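PDB 7AM1: protein SSD1 from Saccharomyces cerevisiae S288C, which binds mRNA, notably in untranslated regions, and can repress translation as a non-enzymatic pseudonuclease of the RNase II family. Local coordinates for residues Ala27-Val32 against Gly66-Val71; Arg37-Val42 against Asp51-Gly56; Ser57-Arg62 against Ala206-Ala211. All blocks are in the same frame, centred on the assembly; numbering follows the deposited sequence.

Contact 1: residues Ala27-Val32 against Gly66-Val71; sequences AGILRV and GDLVAV
L30, G66 and V69 bury the most surface where 27-32 meets 66-71. The two strands are antiparallel but strongly twisted, with axes at 119°. The backbone grips L30 at both polar atoms: its N donates to D67 O at 2.9 Å, and G66 N donates to L30 O at 3.0 Å. Further along, G28 and V69 form a hydrogen-bonded pair, in which V69 N reaches G28 O at 2.8 Å. V69 is rotated so that CG2 stands between its own backbone N and carbonyl carbon. This brings V69 CG2 within 3.4 Å of G28 O and within 4.3 Å of L30 CB. G66 has positive phi (87°), and a side chain there would press on the preceding carbonyl. On the other face of the strands, I29 bends at chi2 (-69°), which carries its CD1 over to L68 CD1 at 4.0 Å. I29 CG2 lies 3.5 Å from the plane of the R31 guanidinium, toward its rim. With an alanine here instead of I29, L68 would probably lose one of its apolar partners and the R31 guanidinium would be freer to turn. R31 is also paired with E65, and D67 OD2 forms a salt bridge with R215 and accepts from L64 N. Strand 39-43 pairs with the far edge of 27-32, and strand 206-214 with the far edge of 68-71. The side chains of L30 and V69 both touch V42, and R60 of helix 56-60 packs against L30.

Contact 2: residues Arg37-Val42 against Asp51-Gly56; sequences RSDAWV and DIYICG
A40 with I54 and V42 with I52 are hydrogen-bonded pairs of two antiparallel strands at 154°, with the non-hydrogen-bonded pair W41 and Y53 between them. The bonds within each pair run both ways; the shortest is I54 N to A40 O at 2.7 Å. On one face, Y53 CB sits over the six-membered ring of W41, 4.1 Å from its centroid, in a CH-pi contact. The Y53 ring leaves obliquely, with CD1 still above the rim of the indole. Its CG is anti to the backbone N (chi1 179°), which lays the ring along the strands toward D39. There Y53 OH donates to D39 OD2 at 2.8 Å. The oxygen lies in the plane of the tyrosine ring, but the hydroxyl meets it from above the carboxylate plane, 74° out. The other oxygen, D39 OD1, takes a weak bond from G56 N at 3.5 Å. On the opposite face, V42 CG2 touches I54 CG1 at 3.8 Å and A40 CB meets I54 CB at 4.1 Å. A40 and V42 touch L30, V42 also touches V69 and V71, and I54 packs on D59 and R60. The hairpin is consistent with strands two and three of an OB cold-shock domain. Cold-shock proteins bind nucleic acid with aromatics here; W41 and Y53 lie on the corresponding face, but no RNA is present to show a role.

Contact 3: residues Ser57-Arg62 against Ala206-Ala211; sequences SKDRNR and AGHVVA
V209 is gripped through its backbone by D59 and N61. V209 N donates to D59 O at 2.7 Å, almost straight at 177°. V209 O accepts from N61 ND2 at 3.2 Å, and lies close to the plane of that amide. Between these two bonds, V209 CB sits 3.4 Å from R60 O. D59 and H208 meet through their CB atoms, 3.6 Å apart. H208 holds CG between its backbone N and carbonyl carbon (chi1 67°), which swings the ring off D59 to where its NE2 bonds E72. V210 CG1 lies above one face of that ring, toward its rim. A water donates to both D59 OD2, at 3.0 Å, and G207 O, at 2.6 Å, and bridges the segments on this side. Farther out, R62 fixes the N61 amide. R62 NE reaches N61 OD1 at 3.0 Å, and R62 NH2 reaches the same oxygen, both from one face of the amide. N61 ND2 has a second acceptor in A8 O, and R62 also makes a cation-pi contact with Y10. N61 is the first residue to leave the weakly bonded helix, with positive phi (50°), and its side chain faces the strand. V210 and A211 both face A70, a classic beta bulge. A short helix between the third and fourth strands, set against the barrel, is a hallmark of the OB fold; helix 56-60 is consistent with that element.

Contacts 1 and 2 each pair two strands of a five-stranded sheet, and contact 3 sets a short helix against the fifth strand, 206-214. The sheet order is 1-2-3-5-4 and its end strands also pair, consistent with the OB barrel of a first cold-shock domain. Contact 1 makes that closing pair. Contact 2 adjoins it through R31 N and W41 O, 2.7 Å apart. Contact 3 adjoins contact 2 through Y53 O and G207 N (2.9 Å), and contact 1 through A70 O and V210 N (2.8 Å). R60 of contact 3 reaches R37 O of contact 2. Centres lie about 8 to 10 Å apart. The D67 side chain is about 6 Å from a pentaethylene glycol, probably from crystallisation.

Contact 1: residues Ala27-Val32 against Gly66-Val71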
loop_
_atom_site.group_PDB
_atom_site.type_symbol
_atom_site.label_atom_id
_atom_site.label_comp_id
_atom_site.label_asym_id
_atom_site.label_seq_id
_atom_site.Cartn_x
_atom_site.Cartn_y
_atom_site.Cartn_z
ATOM N N ALA A 27 10.696 -7.076 22.880
ATOM C CA ALA A 27 10.253 -7.739 21.665
ATOM C C ALA A 27 9.708 -6.721 20.670
ATOM O O ALA A 27 9.272 -5.627 21.039
ATOM C CB ALA A 27 9.184 -8.788 21.981
ATOM N N GLY A 28 9.732 -7.099 19.398
ATOM C CA GLY A 28 9.282 -6.206 18.348
ATOM C C GLY A 28 9.417 -6.868 16.996
ATOM O O GLY A 28 9.967 -7.968 16.862
ATOM N N ILE A 29 8.907 -6.169 15.987
ATOM C CA ILE A 29 8.869 -6.660 14.615
ATOM C C ILE A 29 10.056 -6.077 13.863
ATOM O O ILE A 29 10.286 -4.861 13.892
ATOM C CB ILE A 29 7.540 -6.289 13.936
ATOM C CG1 ILE A 29 6.367 -6.969 14.655
ATOM C CG2 ILE A 29 7.559 -6.688 12.476
ATOM C CD1 ILE A 29 6.322 -8.479 14.487
ATOM N N LEU A 30 10.821 -6.942 13.203
ATOM C CA LEU A 30 11.992 -6.513 12.452
ATOM C C LEU A 30 11.583 -5.995 11.077
ATOM O O LEU A 30 10.785 -6.629 10.379
ATOM C CB LEU A 30 12.971 -7.678 12.304
ATOM C CG LEU A 30 14.312 -7.375 11.625
ATOM C CD1 LEU A 30 15.399 -7.127 12.658
ATOM C CD2 LEU A 30 14.703 -8.510 10.692
ATOM N N ARG A 31 12.147 -4.856 10.679
ATOM C CA ARG A 31 11.934 -4.303 9.345
ATOM C C ARG A 31 13.276 -3.856 8.788
ATOM O O ARG A 31 13.957 -3.025 9.398
ATOM C CB ARG A 31 10.952 -3.127 9.394
ATOM C CG ARG A 31 9.584 -3.468 9.983
ATOM C CD ARG A 31 8.700 -4.216 8.991
ATOM N NE ARG A 31 7.353 -4.449 9.514
ATOM C CZ ARG A 31 6.535 -5.409 9.088
ATOM N NH1 ARG A 31 6.917 -6.240 8.127
ATOM N NH2 ARG A 31 5.329 -5.539 9.627
ATOM N N VAL A 32 13.662 -4.406 7.646
ATOM C CA VAL A 32 14.943 -4.067 7.036
ATOM C C VAL A 32 14.766 -2.827 6.173
ATOM O O VAL A 32 13.730 -2.647 5.521
ATOM C CB VAL A 32 15.509 -5.254 6.231
ATOM C CG1 VAL A 32 15.007 -6.592 6.802
ATOM C CG2 VAL A 32 15.184 -5.127 4.761
ATOM N N GLY A 66 9.812 -9.086 8.904
ATOM C CA GLY A 66 8.545 -9.474 9.482
ATOM C C GLY A 66 8.641 -10.345 10.714
ATOM O O GLY A 66 7.625 -10.547 11.394
ATOM N N ASP A 67 9.826 -10.874 11.018
ATOM C CA ASP A 67 10.005 -11.677 12.216
ATOM C C ASP A 67 9.649 -10.877 13.461
ATOM O O ASP A 67 9.937 -9.681 13.558
ATOM C CB ASP A 67 11.456 -12.159 12.336
ATOM C CG ASP A 67 11.776 -13.332 11.427
ATOM O OD1 ASP A 67 10.869 -13.827 10.726
ATOM O OD2 ASP A 67 12.949 -13.767 11.424
ATOM N N LEU A 68 9.019 -11.551 14.418
ATOM C CA LEU A 68 8.997 -11.086 15.798
ATOM C C LEU A 68 10.299 -11.520 16.462
ATOM O O LEU A 68 10.602 -12.717 16.505
ATOM C CB LEU A 68 7.794 -11.657 16.541
ATOM C CG LEU A 68 7.651 -11.233 18.004
ATOM C CD1 LEU A 68 7.330 -9.751 18.104
ATOM C CD2 LEU A 68 6.587 -12.069 18.696
ATOM N N VAL A 69 11.079 -10.557 16.950
ATOM C CA VAL A 69 12.397 -10.834 17.503
ATOM C C VAL A 69 12.486 -10.299 18.924
ATOM O O VAL A 69 11.787 -9.353 19.304
ATOM C CB VAL A 69 13.522 -10.226 16.633
ATOM C CG1 VAL A 69 13.583 -10.921 15.286
ATOM C CG2 VAL A 69 13.306 -8.723 16.451
ATOM N N ALA A 70 13.342 -10.937 19.716
ATOM C CA ALA A 70 13.780 -10.417 21.003
ATOM C C ALA A 70 15.114 -9.711 20.807
ATOM O O ALA A 70 16.053 -10.298 20.258
ATOM C CB ALA A 70 13.915 -11.545 22.026
ATOM N N VAL A 71 15.192 -8.448 21.223
ATOM C CA VAL A 71 16.401 -7.650 21.044
ATOM C C VAL A 71 16.916 -7.226 22.413
ATOM O O VAL A 71 16.132 -6.908 23.315
ATOM C CB VAL A 71 16.178 -6.425 20.127
ATOM C CG1 VAL A 71 14.991 -6.655 19.202
ATOM C CG2 VAL A 71 16.018 -5.146 20.931
#

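Contact 2: residues Arg37-Val42 against Asp51-Gly56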
loop_
_atom_site.group_PDB
_atom_site.type_symbol
_atom_site.label_atom_id
_atom_site.label_comp_id
_atom_site.label_asym_id
_atom_site.label_seq_id
_atom_site.Cartn_x
_atom_site.Cartn_y
_atom_site.Cartn_z
ATOM N N ARG A 37 20.229 -2.064 3.044
ATOM C CA ARG A 37 19.828 -3.384 3.515
ATOM C C ARG A 37 20.714 -3.915 4.635
ATOM O O ARG A 37 20.358 -4.924 5.251
ATOM C CB ARG A 37 19.837 -4.364 2.341
ATOM C CG ARG A 37 18.969 -3.916 1.173
ATOM C CD ARG A 37 19.509 -4.466 -0.133
ATOM N NE ARG A 37 18.967 -3.767 -1.295
ATOM C CZ ARG A 37 19.368 -3.982 -2.542
ATOM N NH1 ARG A 37 20.316 -4.878 -2.787
ATOM N NH2 ARG A 37 18.831 -3.298 -3.546
ATOM N N SER A 38 21.857 -3.282 4.900
ATOM C CA SER A 38 22.709 -3.714 5.999
ATOM C C SER A 38 22.133 -3.343 7.357
ATOM O O SER A 38 22.605 -3.862 8.374
ATOM C CB SER A 38 24.110 -3.114 5.859
ATOM O OG SER A 38 24.077 -1.702 5.954
ATOM N N ASP A 39 21.147 -2.454 7.400
ATOM C CA ASP A 39 20.553 -2.011 8.649
ATOM C C ASP A 39 19.092 -2.438 8.719
ATOM O O ASP A 39 18.474 -2.816 7.719
ATOM C CB ASP A 39 20.667 -0.488 8.793
ATOM C CG ASP A 39 22.105 -0.014 8.780
ATOM O OD1 ASP A 39 23.001 -0.829 9.087
ATOM O OD2 ASP A 39 22.336 1.173 8.470
ATOM N N ALA A 40 18.542 -2.353 9.925
ATOM C CA ALA A 40 17.169 -2.758 10.177
ATOM C C ALA A 40 16.682 -2.035 11.420
ATOM O O ALA A 40 17.477 -1.538 12.224
ATOM C CB ALA A 40 17.049 -4.274 10.352
ATOM N N TRP A 41 15.364 -1.978 11.562
ATOM C CA TRP A 41 14.720 -1.410 12.735
ATOM C C TRP A 41 13.784 -2.444 13.337
ATOM O O TRP A 41 13.240 -3.301 12.634
ATOM C CB TRP A 41 13.951 -0.133 12.366
ATOM C CG TRP A 41 14.860 0.921 11.815
ATOM C CD1 TRP A 41 15.261 1.052 10.518
ATOM C CD2 TRP A 41 15.481 1.993 12.536
ATOM N NE1 TRP A 41 16.101 2.130 10.388
ATOM C CE2 TRP A 41 16.248 2.728 11.611
ATOM C CE3 TRP A 41 15.462 2.402 13.874
ATOM C CZ2 TRP A 41 16.990 3.849 11.978
ATOM C CZ3 TRP A 41 16.201 3.517 14.236
ATOM C CH2 TRP A 41 16.953 4.226 13.291
ATOM N N VAL A 42 13.615 -2.373 14.650
ATOM C CA VAL A 42 12.644 -3.200 15.352
ATOM C C VAL A 42 11.651 -2.262 16.016
ATOM O O VAL A 42 12.023 -1.476 16.898
ATOM C CB VAL A 42 13.315 -4.130 16.371
ATOM C CG1 VAL A 42 12.269 -4.845 17.203
ATOM C CG2 VAL A 42 14.207 -5.136 15.648
ATOM N N ASP A 51 11.747 3.132 17.756
ATOM C CA ASP A 51 12.189 1.874 17.176
ATOM C C ASP A 51 13.649 1.638 17.547
ATOM O O ASP A 51 14.400 2.579 17.818
ATOM C CB ASP A 51 12.048 1.886 15.653
ATOM C CG ASP A 51 10.607 1.827 15.196
ATOM O OD1 ASP A 51 9.720 1.602 16.043
ATOM O OD2 ASP A 51 10.366 2.008 13.983
ATOM N N ILE A 52 14.044 0.370 17.561
ATOM C CA ILE A 52 15.397 -0.026 17.938
ATOM C C ILE A 52 16.219 -0.227 16.673
ATOM O O ILE A 52 15.843 -1.006 15.789
ATOM C CB ILE A 52 15.393 -1.293 18.808
ATOM C CG1 ILE A 52 14.644 -1.021 20.114
ATOM C CG2 ILE A 52 16.821 -1.733 19.089
ATOM C CD1 ILE A 52 13.970 -2.234 20.708
ATOM N N TYR A 53 17.343 0.479 16.589
ATOM C CA TYR A 53 18.232 0.387 15.441
ATOM C C TYR A 53 19.065 -0.887 15.521
ATOM O O TYR A 53 19.617 -1.213 16.578
ATOM C CB TYR A 53 19.129 1.625 15.388
ATOM C CG TYR A 53 20.126 1.642 14.256
ATOM C CD1 TYR A 53 19.708 1.546 12.938
ATOM C CD2 TYR A 53 21.485 1.787 14.504
ATOM C CE1 TYR A 53 20.616 1.575 11.898
ATOM C CE2 TYR A 53 22.399 1.817 13.470
ATOM C CZ TYR A 53 21.959 1.711 12.169
ATOM O OH TYR A 53 22.861 1.741 11.130
ATOM N N ILE A 54 19.141 -1.613 14.407
ATOM C CA ILE A 54 19.913 -2.849 14.308
ATOM C C ILE A 54 20.983 -2.628 13.247
ATOM O O ILE A 54 20.677 -2.575 12.048
ATOM C CB ILE A 54 19.035 -4.059 13.957
ATOM C CG1 ILE A 54 17.802 -4.129 14.867
ATOM C CG2 ILE A 54 19.849 -5.351 14.054
ATOM C CD1 ILE A 54 18.117 -4.351 16.335
ATOM N N CYS A 55 22.236 -2.522 13.679
ATOM C CA CYS A 55 23.336 -2.135 12.805
ATOM C C CYS A 55 24.045 -3.376 12.275
ATOM O O CYS A 55 24.596 -4.161 13.054
ATOM C CB CYS A 55 24.322 -1.242 13.558
ATOM S SG CYS A 55 25.667 -0.606 12.541
ATOM N N GLY A 56 24.043 -3.538 10.954
ATOM C CA GLY A 56 24.820 -4.575 10.312
ATOM C C GLY A 56 24.167 -5.943 10.379
ATOM O O GLY A 56 23.150 -6.162 11.038
#

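Contact 3: residues Ser57-Arg62 against Ala206-Ala211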
loop_
_atom_site.group_PDB
_atom_site.type_symbol
_atom_site.label_atom_id
_atom_site.label_comp_id
_atom_site.label_asym_id
_atom_site.label_seq_id
_atom_site.Cartn_x
_atom_site.Cartn_y
_atom_site.Cartn_z
ATOM N N SER A 57 24.804 -6.899 9.699
ATOM C CA SER A 57 24.252 -8.247 9.622
ATOM C C SER A 57 24.407 -8.987 10.942
ATOM O O SER A 57 23.504 -9.727 11.351
ATOM C CB SER A 57 24.936 -9.036 8.507
ATOM O OG SER A 57 24.696 -8.453 7.242
ATOM N N LYS A 58 25.543 -8.806 11.622
ATOM C CA LYS A 58 25.801 -9.564 12.841
ATOM C C LYS A 58 24.706 -9.334 13.872
ATOM O O LYS A 58 24.153 -10.289 14.431
ATOM C CB LYS A 58 27.163 -9.184 13.427
ATOM C CG LYS A 58 27.484 -9.878 14.756
ATOM C CD LYS A 58 28.827 -9.436 15.329
ATOM N N ASP A 59 24.377 -8.068 14.140
ATOM C CA ASP A 59 23.383 -7.755 15.160
ATOM C C ASP A 59 21.974 -8.149 14.739
ATOM O O ASP A 59 21.120 -8.361 15.608
ATOM C CB ASP A 59 23.443 -6.265 15.502
ATOM C CG ASP A 59 24.706 -5.898 16.269
ATOM O OD1 ASP A 59 25.415 -6.819 16.725
ATOM O OD2 ASP A 59 24.998 -4.691 16.410
ATOM N N ARG A 60 21.708 -8.241 13.433
ATOM C CA ARG A 60 20.420 -8.752 12.975
ATOM C C ARG A 60 20.301 -10.248 13.220
ATOM O O ARG A 60 19.187 -10.772 13.330
ATOM C CB ARG A 60 20.229 -8.460 11.488
ATOM C CG ARG A 60 18.798 -8.674 11.013
ATOM C CD ARG A 60 18.681 -8.468 9.521
ATOM N NE ARG A 60 19.244 -7.185 9.126
ATOM C CZ ARG A 60 19.281 -6.741 7.877
ATOM N NH1 ARG A 60 18.782 -7.481 6.897
ATOM N NH2 ARG A 60 19.820 -5.560 7.614
ATOM N N ASN A 61 21.435 -10.939 13.284
ATOM C CA ASN A 61 21.515 -12.339 13.686
ATOM C C ASN A 61 20.520 -13.218 12.932
ATOM O O ASN A 61 19.775 -14.006 13.518
ATOM C CB ASN A 61 21.322 -12.481 15.196
ATOM C CG ASN A 61 21.879 -13.782 15.722
ATOM O OD1 ASN A 61 22.519 -14.536 14.987
ATOM N ND2 ASN A 61 21.660 -14.046 17.002
ATOM N N ARG A 62 20.534 -13.100 11.608
ATOM C CA ARG A 62 19.843 -14.021 10.709
ATOM C C ARG A 62 18.329 -13.883 10.757
ATOM O O ARG A 62 17.622 -14.694 10.146
ATOM C CB ARG A 62 20.247 -15.471 11.015
ATOM C CG ARG A 62 21.764 -15.681 10.980
ATOM C CD ARG A 62 22.209 -16.946 11.705
ATOM N NE ARG A 62 22.033 -16.830 13.151
ATOM C CZ ARG A 62 21.482 -17.762 13.927
ATOM N NH1 ARG A 62 21.066 -18.913 13.411
ATOM N NH2 ARG A 62 21.368 -17.547 15.231
ATOM N N ALA A 206 19.348 1.325 20.310
ATOM C CA ALA A 206 20.065 0.436 19.407
ATOM C C ALA A 206 20.256 -0.894 20.117
ATOM O O ALA A 206 20.451 -0.935 21.335
ATOM C CB ALA A 206 21.410 1.030 18.981
ATOM N N GLY A 207 20.204 -1.977 19.353
ATOM C CA GLY A 207 20.297 -3.288 19.953
ATOM C C GLY A 207 20.749 -4.344 18.970
ATOM O O GLY A 207 21.215 -4.044 17.868
ATOM N N HIS A 208 20.630 -5.599 19.404
ATOM C CA HIS A 208 20.932 -6.743 18.558
ATOM C C HIS A 208 19.935 -7.851 18.856
ATOM O O HIS A 208 19.391 -7.941 19.959
ATOM C CB HIS A 208 22.378 -7.243 18.749
ATOM C CG HIS A 208 22.652 -7.839 20.095
ATOM N ND1 HIS A 208 23.254 -9.068 20.254
ATOM C CD2 HIS A 208 22.423 -7.369 21.343
ATOM C CE1 HIS A 208 23.375 -9.334 21.543
ATOM N NE2 HIS A 208 22.876 -8.319 22.226
ATOM N N VAL A 209 19.699 -8.687 17.853
ATOM C CA VAL A 209 18.685 -9.732 17.930
ATOM C C VAL A 209 19.276 -10.934 18.657
ATOM O O VAL A 209 20.327 -11.454 18.266
ATOM C CB VAL A 209 18.193 -10.114 16.524
ATOM C CG1 VAL A 209 17.296 -11.340 16.578
ATOM C CG2 VAL A 209 17.464 -8.932 15.878
ATOM N N VAL A 210 18.615 -11.369 19.731
ATOM C CA VAL A 210 19.081 -12.519 20.501
ATOM C C VAL A 210 18.207 -13.747 20.311
ATOM O O VAL A 210 18.584 -14.833 20.778
ATOM C CB VAL A 210 19.198 -12.185 22.005
ATOM C CG1 VAL A 210 20.180 -11.040 22.213
ATOM C CG2 VAL A 210 17.830 -11.849 22.605
ATOM N N ALA A 211 17.062 -13.618 19.649
ATOM C CA ALA A 211 16.205 -14.765 19.389
ATOM C C ALA A 211 15.121 -14.348 18.409
ATOM O O ALA A 211 14.735 -13.177 18.353
ATOM C CB ALA A 211 15.580 -15.305 20.683
HETATM O O HOH W 1 22.925 -2.521 16.542
#